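Long-range contacts in metallo-beta-lactamase (Serratia marcescens, PDB 6K4X), which hydrolyses the beta-lactam ring of antibiotics with a two-zinc active site, here occupied by the inhibitor 4-amino-2-sulfanylbenzoic acid: residues F12-Y20 with W159-V170; A213-R224 with Y236-I245. All blocks are in the same frame, centred on the assembly; numbering follows the deposited sequence.

Contact 1 (F12-Y20 with W159-V170); sequences FTIYGNTHY and WQSCEQGKCKDV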
loop_
_atom_site.group_PDB
_atom_site.type_symbol
_atom_site.label_atom_id
_atom_site.label_comp_id
_atom_site.label_asym_id
_atom_site.label_seq_id
_atom_site.Cartn_x
_atom_site.Cartn_y
_atom_site.Cartn_z
ATOM N N PHE A 12 -12.725 -9.678 3.620
ATOM C CA PHE A 12 -12.438 -10.762 4.529
ATOM C C PHE A 12 -11.449 -10.289 5.574
ATOM O O PHE A 12 -10.625 -9.397 5.347
ATOM C CB PHE A 12 -11.873 -11.981 3.787
ATOM C CG PHE A 12 -10.663 -11.748 2.914
ATOM C CD1 PHE A 12 -10.817 -11.222 1.651
ATOM C CD2 PHE A 12 -9.377 -12.054 3.348
ATOM C CE1 PHE A 12 -9.722 -11.024 0.829
ATOM C CE2 PHE A 12 -8.285 -11.854 2.530
ATOM C CZ PHE A 12 -8.450 -11.314 1.279
ATOM N N THR A 13 -11.535 -10.916 6.744
ATOM C CA THR A 13 -10.607 -10.597 7.825
ATOM C C THR A 13 -9.340 -11.424 7.662
ATOM O O THR A 13 -9.394 -12.639 7.493
ATOM C CB THR A 13 -11.244 -10.839 9.194
ATOM O OG1 THR A 13 -12.368 -9.966 9.283
ATOM C CG2 THR A 13 -10.278 -10.620 10.338
ATOM N N ILE A 14 -8.183 -10.775 7.727
ATOM C CA ILE A 14 -6.908 -11.455 7.620
ATOM C C ILE A 14 -6.426 -11.880 9.007
ATOM O O ILE A 14 -5.979 -13.021 9.205
ATOM C CB ILE A 14 -5.891 -10.559 6.890
ATOM C CG1 ILE A 14 -6.254 -10.547 5.400
ATOM C CG2 ILE A 14 -4.456 -11.015 7.107
ATOM C CD1 ILE A 14 -5.521 -9.540 4.557
ATOM N N TYR A 15 -6.470 -10.980 9.994
ATOM C CA TYR A 15 -6.063 -11.329 11.349
ATOM C C TYR A 15 -6.588 -10.250 12.286
ATOM O O TYR A 15 -6.362 -9.056 12.045
ATOM C CB TYR A 15 -4.538 -11.400 11.473
ATOM C CG TYR A 15 -4.091 -12.061 12.753
ATOM C CD1 TYR A 15 -4.012 -13.445 12.827
ATOM C CD2 TYR A 15 -3.784 -11.327 13.884
ATOM C CE1 TYR A 15 -3.653 -14.085 14.001
ATOM C CE2 TYR A 15 -3.423 -11.955 15.068
ATOM C CZ TYR A 15 -3.385 -13.334 15.129
ATOM O OH TYR A 15 -3.025 -13.982 16.284
ATOM N N GLY A 16 -7.268 -10.632 13.358
ATOM C CA GLY A 16 -7.711 -9.672 14.340
ATOM C C GLY A 16 -8.547 -8.582 13.696
ATOM O O GLY A 16 -9.589 -8.842 13.122
ATOM N N ASN A 17 -8.124 -7.331 13.859
ATOM C CA ASN A 17 -8.822 -6.165 13.332
ATOM C C ASN A 17 -8.270 -5.690 11.976
ATOM O O ASN A 17 -8.542 -4.537 11.602
ATOM C CB ASN A 17 -8.796 -5.020 14.343
ATOM C CG ASN A 17 -7.395 -4.553 14.684
ATOM O OD1 ASN A 17 -6.431 -5.330 14.671
ATOM N ND2 ASN A 17 -7.254 -3.291 15.042
ATOM N N THR A 18 -7.515 -6.543 11.275
ATOM C CA THR A 18 -7.035 -6.244 9.939
ATOM C C THR A 18 -7.931 -6.932 8.914
ATOM O O THR A 18 -7.986 -8.166 8.889
ATOM C CB THR A 18 -5.600 -6.747 9.739
ATOM O OG1 THR A 18 -4.713 -6.015 10.596
ATOM C CG2 THR A 18 -5.124 -6.599 8.318
ATOM N N HIS A 19 -8.580 -6.130 8.081
ATOM C CA HIS A 19 -9.559 -6.636 7.097
ATOM C C HIS A 19 -9.131 -6.216 5.690
ATOM O O HIS A 19 -8.771 -5.037 5.487
ATOM C CB HIS A 19 -10.963 -6.087 7.377
ATOM C CG HIS A 19 -11.324 -6.105 8.822
ATOM N ND1 HIS A 19 -11.705 -7.254 9.480
ATOM C CD2 HIS A 19 -11.279 -5.122 9.743
ATOM C CE1 HIS A 19 -11.925 -6.944 10.752
ATOM N NE2 HIS A 19 -11.649 -5.648 10.944
ATOM N N TYR A 20 -9.174 -7.133 4.731
ATOM C CA TYR A 20 -8.996 -6.798 3.347
ATOM C C TYR A 20 -10.317 -6.269 2.796
ATOM O O TYR A 20 -11.331 -6.955 2.875
ATOM C CB TYR A 20 -8.537 -8.018 2.558
ATOM C CG TYR A 20 -8.173 -7.727 1.126
ATOM C CD1 TYR A 20 -9.141 -7.606 0.141
ATOM C CD2 TYR A 20 -6.845 -7.542 0.765
ATOM C CE1 TYR A 20 -8.784 -7.341 -1.170
ATOM C CE2 TYR A 20 -6.481 -7.291 -0.547
ATOM C CZ TYR A 20 -7.454 -7.176 -1.519
ATOM O OH TYR A 20 -7.078 -6.940 -2.814
ATOM N N TRP A 159 1.827 -2.303 11.604
ATOM C CA TRP A 159 1.071 -2.278 12.830
ATOM C C TRP A 159 1.026 -3.676 13.425
ATOM O O TRP A 159 1.563 -4.624 12.855
ATOM C CB TRP A 159 -0.329 -1.728 12.588
ATOM C CG TRP A 159 -1.158 -2.547 11.645
ATOM C CD1 TRP A 159 -1.963 -3.603 11.950
ATOM C CD2 TRP A 159 -1.287 -2.345 10.229
ATOM N NE1 TRP A 159 -2.574 -4.079 10.820
ATOM C CE2 TRP A 159 -2.185 -3.316 9.747
ATOM C CE3 TRP A 159 -0.757 -1.413 9.336
ATOM C CZ2 TRP A 159 -2.537 -3.379 8.404
ATOM C CZ3 TRP A 159 -1.100 -1.474 8.009
ATOM C CH2 TRP A 159 -1.992 -2.439 7.557
ATOM N N GLN A 160 0.383 -3.792 14.584
ATOM C CA GLN A 160 0.173 -5.071 15.214
ATOM C C GLN A 160 -1.315 -5.322 15.350
ATOM O O GLN A 160 -2.037 -4.421 15.762
ATOM C CB GLN A 160 0.822 -5.112 16.593
ATOM C CG GLN A 160 2.326 -4.919 16.518
ATOM C CD GLN A 160 3.064 -5.483 17.703
ATOM O OE1 GLN A 160 2.474 -6.037 18.635
ATOM N NE2 GLN A 160 4.380 -5.360 17.655
ATOM N N SER A 161 -1.754 -6.539 15.021
ATOM C CA SER A 161 -3.115 -6.951 15.262
ATOM C C SER A 161 -3.101 -8.199 16.135
ATOM O O SER A 161 -2.198 -9.038 16.016
ATOM C CB SER A 161 -3.855 -7.241 13.969
ATOM O OG SER A 161 -4.177 -6.038 13.267
ATOM N N CYS A 162 -4.125 -8.341 16.981
ATOM C CA CYS A 162 -4.117 -9.370 17.988
ATOM C C CYS A 162 -5.479 -10.058 18.046
ATOM O O CYS A 162 -6.513 -9.456 17.783
ATOM C CB CYS A 162 -3.776 -8.796 19.362
ATOM S SG CYS A 162 -2.264 -7.798 19.450
ATOM N N GLU A 163 -5.445 -11.325 18.461
ATOM C CA GLU A 163 -6.643 -12.134 18.725
ATOM C C GLU A 163 -6.489 -12.764 20.112
ATOM O O GLU A 163 -5.637 -13.640 20.285
ATOM C CB GLU A 163 -6.824 -13.232 17.673
ATOM C CG GLU A 163 -7.126 -12.694 16.272
ATOM C CD GLU A 163 -7.321 -13.748 15.186
ATOM O OE1 GLU A 163 -7.280 -14.962 15.493
ATOM O OE2 GLU A 163 -7.521 -13.366 14.008
ATOM N N GLN A 164 -7.250 -12.287 21.097
ATOM C CA GLN A 164 -7.202 -12.817 22.469
ATOM C C GLN A 164 -5.740 -12.837 22.934
ATOM O O GLN A 164 -5.251 -13.781 23.571
ATOM C CB GLN A 164 -7.860 -14.198 22.552
ATOM C CG GLN A 164 -9.365 -14.174 22.326
ATOM C CD GLN A 164 -10.136 -13.835 23.573
ATOM O OE1 GLN A 164 -9.790 -14.279 24.681
ATOM N NE2 GLN A 164 -11.177 -13.041 23.403
ATOM N N GLY A 165 -5.008 -11.763 22.634
ATOM C CA GLY A 165 -3.666 -11.554 23.165
ATOM C C GLY A 165 -2.560 -12.218 22.359
ATOM O O GLY A 165 -1.406 -12.084 22.737
ATOM N N LYS A 166 -2.895 -12.927 21.277
ATOM C CA LYS A 166 -1.898 -13.498 20.374
ATOM C C LYS A 166 -1.729 -12.538 19.191
ATOM O O LYS A 166 -2.683 -12.318 18.423
ATOM C CB LYS A 166 -2.349 -14.876 19.885
ATOM C CG LYS A 166 -1.341 -15.617 19.023
ATOM C CD LYS A 166 -0.004 -15.895 19.691
ATOM C CE LYS A 166 0.835 -16.876 18.894
ATOM N NZ LYS A 166 0.397 -18.275 19.114
ATOM N N CYS A 167 -0.572 -11.898 19.095
ATOM C CA CYS A 167 -0.395 -10.745 18.225
ATOM C C CYS A 167 0.536 -11.076 17.062
ATOM O O CYS A 167 1.459 -11.906 17.193
ATOM C CB CYS A 167 0.192 -9.588 19.013
ATOM S SG CYS A 167 -0.885 -9.054 20.360
ATOM N N LYS A 168 0.361 -10.352 15.945
ATOM C CA LYS A 168 1.174 -10.500 14.774
ATOM C C LYS A 168 1.515 -9.117 14.236
ATOM O O LYS A 168 0.701 -8.199 14.262
ATOM C CB LYS A 168 0.429 -11.256 13.673
ATOM C CG LYS A 168 -0.004 -12.663 14.011
ATOM C CD LYS A 168 1.125 -13.622 14.100
ATOM C CE LYS A 168 0.625 -15.019 14.421
ATOM N NZ LYS A 168 1.715 -15.908 14.868
ATOM N N ASP A 169 2.718 -9.015 13.681
ATOM C CA ASP A 169 3.156 -7.824 13.004
ATOM C C ASP A 169 2.685 -7.867 11.556
ATOM O O ASP A 169 3.028 -8.804 10.808
ATOM C CB ASP A 169 4.677 -7.712 13.053
ATOM C CG ASP A 169 5.159 -7.510 14.469
ATOM O OD1 ASP A 169 4.414 -6.906 15.288
ATOM O OD2 ASP A 169 6.231 -8.047 14.784
ATOM N N VAL A 170 1.910 -6.858 11.183
ATOM C CA VAL A 170 1.331 -6.739 9.853
ATOM C C VAL A 170 2.036 -5.618 9.103
ATOM O O VAL A 170 2.311 -4.558 9.658
ATOM C CB VAL A 170 -0.171 -6.448 9.949
ATOM C CG1 VAL A 170 -0.811 -6.415 8.575
ATOM C CG2 VAL A 170 -0.873 -7.443 10.850
HETATM O O HOH W 1 -4.493 -2.838 15.943
HETATM O O HOH W 2 -5.580 -5.848 17.470
#

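Contact 2 (A213-R224 with Y236-I245); sequences AAHPEVNDMWTR and YVDNGACRAI. With ZN (zinc ion), chain C; D0U (4-azanyl-2-sulfanyl-benzoic acid), chain E; SO4 (sulfate ion), chain H.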
loop_
_atom_site.group_PDB
_atom_site.type_symbol
_atom_site.label_atom_id
_atom_site.label_comp_id
_atom_site.label_asym_id
_atom_site.label_seq_id
_atom_site.Cartn_x
_atom_site.Cartn_y
_atom_site.Cartn_z
ATOM N N ALA A 213 0.774 -7.036 0.223
ATOM C CA ALA A 213 1.426 -6.213 -0.796
ATOM C C ALA A 213 0.392 -5.376 -1.540
ATOM O O ALA A 213 -0.718 -5.837 -1.778
ATOM C CB ALA A 213 2.198 -7.076 -1.749
ATOM N N ALA A 214 0.780 -4.160 -1.924
ATOM C CA ALA A 214 -0.132 -3.243 -2.584
ATOM C C ALA A 214 -0.770 -3.896 -3.822
ATOM O O ALA A 214 -1.976 -3.753 -4.067
ATOM C CB ALA A 214 0.594 -1.963 -2.923
ATOM N N HIS A 215 0.032 -4.596 -4.629
ATOM C CA HIS A 215 -0.478 -5.578 -5.582
ATOM C C HIS A 215 -0.546 -6.922 -4.875
ATOM O O HIS A 215 0.487 -7.511 -4.557
ATOM C CB HIS A 215 0.418 -5.658 -6.830
ATOM C CG HIS A 215 0.289 -4.448 -7.695
ATOM N ND1 HIS A 215 -0.737 -4.305 -8.622
ATOM C CD2 HIS A 215 0.973 -3.281 -7.722
ATOM C CE1 HIS A 215 -0.661 -3.115 -9.177
ATOM N NE2 HIS A 215 0.385 -2.457 -8.656
ATOM N N PRO A 216 -1.751 -7.423 -4.550
ATOM C CA PRO A 216 -1.849 -8.504 -3.570
ATOM C C PRO A 216 -1.152 -9.806 -3.975
ATOM O O PRO A 216 -0.663 -10.562 -3.127
ATOM C CB PRO A 216 -3.363 -8.681 -3.373
ATOM C CG PRO A 216 -3.986 -8.050 -4.595
ATOM C CD PRO A 216 -3.064 -6.905 -4.963
ATOM N N GLU A 217 -1.075 -10.045 -5.272
ATOM C CA GLU A 217 -0.445 -11.265 -5.775
ATOM C C GLU A 217 1.069 -11.261 -5.527
ATOM O O GLU A 217 1.702 -12.324 -5.605
ATOM C CB GLU A 217 -0.768 -11.485 -7.253
ATOM C CG GLU A 217 -0.048 -10.570 -8.211
ATOM C CD GLU A 217 -0.483 -9.132 -8.293
ATOM O OE1 GLU A 217 -1.561 -8.780 -7.731
ATOM O OE2 GLU A 217 0.313 -8.375 -8.926
ATOM N N VAL A 218 1.668 -10.109 -5.225
ATOM C CA VAL A 218 3.069 -10.059 -4.932
ATOM C C VAL A 218 3.414 -10.995 -3.770
ATOM O O VAL A 218 4.491 -11.601 -3.766
ATOM C CB VAL A 218 3.520 -8.613 -4.683
ATOM C CG1 VAL A 218 4.866 -8.523 -3.977
ATOM C CG2 VAL A 218 3.571 -7.864 -5.998
ATOM N N ASN A 219 2.541 -11.096 -2.765
ATOM C CA ASN A 219 2.714 -12.079 -1.697
ATOM C C ASN A 219 1.609 -13.144 -1.769
ATOM O O ASN A 219 1.153 -13.637 -0.724
ATOM C CB ASN A 219 2.794 -11.410 -0.324
ATOM C CG ASN A 219 3.145 -12.389 0.776
ATOM O OD1 ASN A 219 3.887 -13.358 0.560
ATOM N ND2 ASN A 219 2.628 -12.170 1.977
ATOM N N ASP A 220 1.199 -13.493 -2.983
ATOM C CA ASP A 220 0.353 -14.665 -3.208
ATOM C C ASP A 220 -0.936 -14.609 -2.379
ATOM O O ASP A 220 -1.402 -15.640 -1.897
ATOM C CB ASP A 220 1.138 -15.953 -2.971
ATOM C CG ASP A 220 2.396 -16.046 -3.817
ATOM O OD1 ASP A 220 2.402 -15.544 -4.935
ATOM O OD2 ASP A 220 3.366 -16.671 -3.323
ATOM N N MET A 221 -1.583 -13.452 -2.313
ATOM C CA MET A 221 -2.784 -13.312 -1.468
ATOM C C MET A 221 -3.851 -14.352 -1.807
ATOM O O MET A 221 -4.499 -14.862 -0.897
ATOM C CB MET A 221 -3.371 -11.920 -1.655
ATOM C CG MET A 221 -4.673 -11.680 -0.921
ATOM S SD MET A 221 -4.510 -11.707 0.884
ATOM C CE MET A 221 -3.734 -10.109 1.126
ATOM N N TRP A 222 -4.087 -14.595 -3.087
ATOM C CA TRP A 222 -5.241 -15.406 -3.459
ATOM C C TRP A 222 -4.963 -16.890 -3.216
ATOM O O TRP A 222 -5.839 -17.620 -2.776
ATOM C CB TRP A 222 -5.669 -15.088 -4.887
ATOM C CG TRP A 222 -5.821 -13.609 -5.031
ATOM C CD1 TRP A 222 -5.130 -12.796 -5.880
ATOM C CD2 TRP A 222 -6.641 -12.748 -4.221
ATOM N NE1 TRP A 222 -5.457 -11.487 -5.654
ATOM C CE2 TRP A 222 -6.371 -11.426 -4.635
ATOM C CE3 TRP A 222 -7.553 -12.959 -3.178
ATOM C CZ2 TRP A 222 -7.017 -10.332 -4.054
ATOM C CZ3 TRP A 222 -8.161 -11.872 -2.587
ATOM C CH2 TRP A 222 -7.893 -10.572 -3.026
ATOM N N THR A 223 -3.740 -17.338 -3.464
ATOM C CA THR A 223 -3.337 -18.673 -3.029
ATOM C C THR A 223 -3.462 -18.813 -1.508
ATOM O O THR A 223 -3.945 -19.858 -1.001
ATOM C CB THR A 223 -1.910 -18.990 -3.486
ATOM O OG1 THR A 223 -1.897 -18.929 -4.912
ATOM C CG2 THR A 223 -1.438 -20.349 -3.020
ATOM N N ARG A 224 -3.009 -17.804 -0.758
ATOM C CA ARG A 224 -3.098 -17.850 0.696
ATOM C C ARG A 224 -4.555 -17.894 1.150
ATOM O O ARG A 224 -4.892 -18.608 2.100
ATOM C CB ARG A 224 -2.379 -16.657 1.327
ATOM C CG ARG A 224 -0.873 -16.712 1.164
ATOM C CD ARG A 224 -0.227 -15.473 1.765
ATOM N NE ARG A 224 1.207 -15.414 1.566
ATOM C CZ ARG A 224 2.092 -16.115 2.248
ATOM N NH1 ARG A 224 1.688 -16.932 3.209
ATOM N NH2 ARG A 224 3.382 -15.965 1.996
ATOM N N TYR A 236 -2.016 -16.726 6.045
ATOM C CA TYR A 236 -1.516 -15.401 5.675
ATOM C C TYR A 236 -0.166 -15.109 6.314
ATOM O O TYR A 236 0.482 -14.130 5.909
ATOM C CB TYR A 236 -2.509 -14.292 6.024
ATOM C CG TYR A 236 -3.854 -14.487 5.389
ATOM C CD1 TYR A 236 -4.018 -14.348 4.022
ATOM C CD2 TYR A 236 -4.959 -14.798 6.151
ATOM C CE1 TYR A 236 -5.247 -14.534 3.424
ATOM C CE2 TYR A 236 -6.180 -15.008 5.565
ATOM C CZ TYR A 236 -6.333 -14.865 4.208
ATOM O OH TYR A 236 -7.552 -15.054 3.635
ATOM N N VAL A 237 0.223 -15.916 7.303
ATOM C CA VAL A 237 1.376 -15.704 8.092
ATOM C C VAL A 237 2.563 -16.332 7.383
ATOM O O VAL A 237 2.536 -17.513 7.033
ATOM C CB VAL A 237 1.193 -16.287 9.502
ATOM C CG1 VAL A 237 2.480 -16.240 10.298
ATOM C CG2 VAL A 237 0.075 -15.586 10.248
ATOM N N ASP A 238 3.618 -15.552 7.246
ATOM C CA ASP A 238 4.859 -16.016 6.657
ATOM C C ASP A 238 5.907 -14.941 6.941
ATOM O O ASP A 238 5.879 -13.866 6.312
ATOM C CB ASP A 238 4.709 -16.248 5.150
ATOM C CG ASP A 238 5.998 -16.555 4.413
ATOM O OD1 ASP A 238 7.070 -16.599 5.051
ATOM O OD2 ASP A 238 5.897 -16.728 3.177
ATOM N N ASN A 239 6.755 -15.171 7.941
ATOM C CA ASN A 239 7.610 -14.126 8.448
ATOM C C ASN A 239 8.818 -13.893 7.536
ATOM O O ASN A 239 9.595 -13.002 7.808
ATOM C CB ASN A 239 8.041 -14.375 9.892
ATOM C CG ASN A 239 8.901 -15.597 10.067
ATOM O OD1 ASN A 239 9.436 -16.141 9.106
ATOM N ND2 ASN A 239 9.006 -16.073 11.300
ATOM N N GLY A 240 8.886 -14.599 6.405
ATOM C CA GLY A 240 9.850 -14.296 5.373
ATOM C C GLY A 240 9.273 -13.467 4.237
ATOM O O GLY A 240 9.979 -13.170 3.274
ATOM N N ALA A 241 8.004 -13.068 4.312
ATOM C CA ALA A 241 7.366 -12.474 3.144
ATOM C C ALA A 241 7.970 -11.117 2.794
ATOM O O ALA A 241 8.097 -10.841 1.589
ATOM C CB ALA A 241 5.890 -12.354 3.372
ATOM N N CYS A 242 8.302 -10.274 3.774
ATOM C CA CYS A 242 8.891 -9.007 3.435
ATOM C C CYS A 242 10.292 -9.203 2.839
ATOM O O CYS A 242 10.680 -8.480 1.920
ATOM C CB CYS A 242 8.938 -8.099 4.656
ATOM S SG CYS A 242 7.317 -7.525 5.212
ATOM N N ARG A 243 11.063 -10.174 3.346
ATOM C CA ARG A 243 12.350 -10.493 2.751
ATOM C C ARG A 243 12.180 -10.881 1.292
ATOM O O ARG A 243 12.976 -10.482 0.439
ATOM C CB ARG A 243 13.100 -11.600 3.503
ATOM C CG ARG A 243 13.529 -11.192 4.907
ATOM C CD ARG A 243 14.397 -12.235 5.604
ATOM N NE ARG A 243 13.705 -13.459 5.968
ATOM C CZ ARG A 243 13.093 -13.687 7.132
ATOM N NH1 ARG A 243 13.030 -12.749 8.061
ATOM N NH2 ARG A 243 12.534 -14.868 7.344
ATOM N N ALA A 244 11.125 -11.629 1.002
ATOM C CA ALA A 244 10.875 -12.082 -0.363
ATOM C C ALA A 244 10.455 -10.926 -1.277
ATOM O O ALA A 244 10.882 -10.862 -2.436
ATOM C CB ALA A 244 9.838 -13.182 -0.399
ATOM N N ILE A 245 9.588 -10.037 -0.807
ATOM C CA ILE A 245 9.188 -8.873 -1.594
ATOM C C ILE A 245 10.423 -8.024 -1.916
ATOM O O ILE A 245 10.615 -7.611 -3.054
ATOM C CB ILE A 245 8.129 -8.047 -0.844
ATOM C CG1 ILE A 245 6.846 -8.866 -0.687
ATOM C CG2 ILE A 245 7.873 -6.711 -1.540
ATOM C CD1 ILE A 245 5.822 -8.214 0.198
HETATM ZN ZN ZN C . 0.622 -0.429 -8.691
HETATM O O2 D0U E . 2.794 -0.818 -8.165
HETATM C C7 D0U E . 3.579 -1.355 -8.976
HETATM O O1 D0U E . 4.479 -2.163 -8.603
HETATM C C3 D0U E . 3.510 -1.054 -10.431
HETATM C C2 D0U E . 4.270 -1.906 -11.278
HETATM C C4 D0U E . 2.742 -0.013 -10.983
HETATM S S1 D0U E . 1.669 1.060 -10.201
HETATM C C5 D0U E . 2.807 0.155 -12.384
HETATM C C6 D0U E . 3.567 -0.669 -13.217
HETATM N N1 D0U E . 3.573 -0.493 -14.595
HETATM C C1 D0U E . 4.268 -1.699 -12.657
HETATM S S SO4 H . 14.201 -16.502 3.800
HETATM O O1 SO4 H . 15.532 -17.004 3.374
HETATM O O2 SO4 H . 14.129 -15.029 3.547
HETATM O O3 SO4 H . 13.153 -17.189 3.000
HETATM O O4 SO4 H . 13.962 -16.792 5.236
HETATM O O HOH W 3 2.975 -12.988 5.016
#

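Contact 1 (F12-Y20 with W159-V170)
Thr18 OG1 sits between two partners: it accepts from Trp159 NE1 at 2.9 Å, close to the indole plane and nearly straight (166°), and donates to Ser161 OG. Ser161 OG in turn donates to Asn17 OD1 at 2.7 Å, so donation runs one way, from the indole N-H through two hydroxyls to an amide oxygen. Two waters extend this chain, one joining Asn17 OD1 to Cys162 N, the other Asn17 ND2 to Gln160 O; Asn17 ND2 also reaches Ser32 O. The Tyr15 ring, with CG anti to the backbone N (chi1 -167°), slots into the hairpin of 159-170. Lys168 CG makes a CH-pi contact over one face, 3.7 Å from the ring centroid, while the Glu163 carboxylate stacks on the opposite face with its plane 6° from the ring's. Beyond the ring edge, Tyr15 OH donates to Lys166 O at 2.7 Å, from above the carbonyl plane, while Glu163 N arrives from the other face. Glu163 OE2 accepts from Gly16 N at 2.8 Å through its anti lone pair, and from Asn233 ND2. The one-way donor order fixes the Thr18 and Ser161 hydroxyl rotations; side-chain bonds, not strand pairing, join these hairpins of different sheets.

Contact 2 (A213-R224 with Y236-I245)
Ala213 CB meets Ile245 CD1 at 4.3 Å, the first apolar touch between the end of strand 210-213 and helix 241-260. Two residues on, His215 NE2 binds zinc at 2.0 Å, together with Asp76, His77 and the inhibitor's O2 and S1. Val218, in a short 3-10 turn, lays CG1 against Ile245 CG1 at 3.9 Å, the two side chains crossing at about a right angle. Asn219 brings its amide up to Ala241 CB, while ND2 donates to Ala211 O and to a water also held by Tyr236 O. Met221 SD lies 4.9 Å from the Tyr236 ring centroid, 62° off the normal, an oblique Met-aromatic contact. Arg224 closes the segment: extended from CG to NE, it grips Asn219 side-on, NE to O and NH2 to OD1. The same NH2 makes a salt bridge to Asp238 OD2 at 2.9 Å, in the guanidinium plane and on the anti lone pair, although the guanidinium and carboxylate planes stand 51° apart. NH1 bonds to Ala235 O, so all three nitrogens have acceptors. The other oxygen, Asp238 OD1, accepts a capping bond from Gly240 N at 3.0 Å, linking the bridge to the turn ahead of helix 241-260. This packing of the C-terminal helix beside the segment that carries a zinc-ligand histidine belongs to the alpha-beta/beta-alpha fold of the metallo-beta-lactamase superfamily.

From the N terminus, the chain forms the hairpin 12-20 at the edge of the seven-strand sheet, then runs through 138 residues before 159-170 returns to it in contact 1. Contact 2 follows in series, closing a much shorter loop of 11 residues, mostly helix; the two neither nest nor cross. Contact 1 joins the edge hairpin of the seven-strand sheet to the turn end of an inner hairpin of the five-strand sheet, whereas contact 2 packs the C-terminal helices beside the latter. Their centres lie 15 Å apart, yet they touch through the first hairpin: Phe12 CE2 is 3.5 Å from Tyr236 OH, and Tyr20 OH is 3.6 Å from Trp222 CZ2. Residues 12-20 therefore pack against the second sheet, helix 221-231 and Tyr236 beyond it.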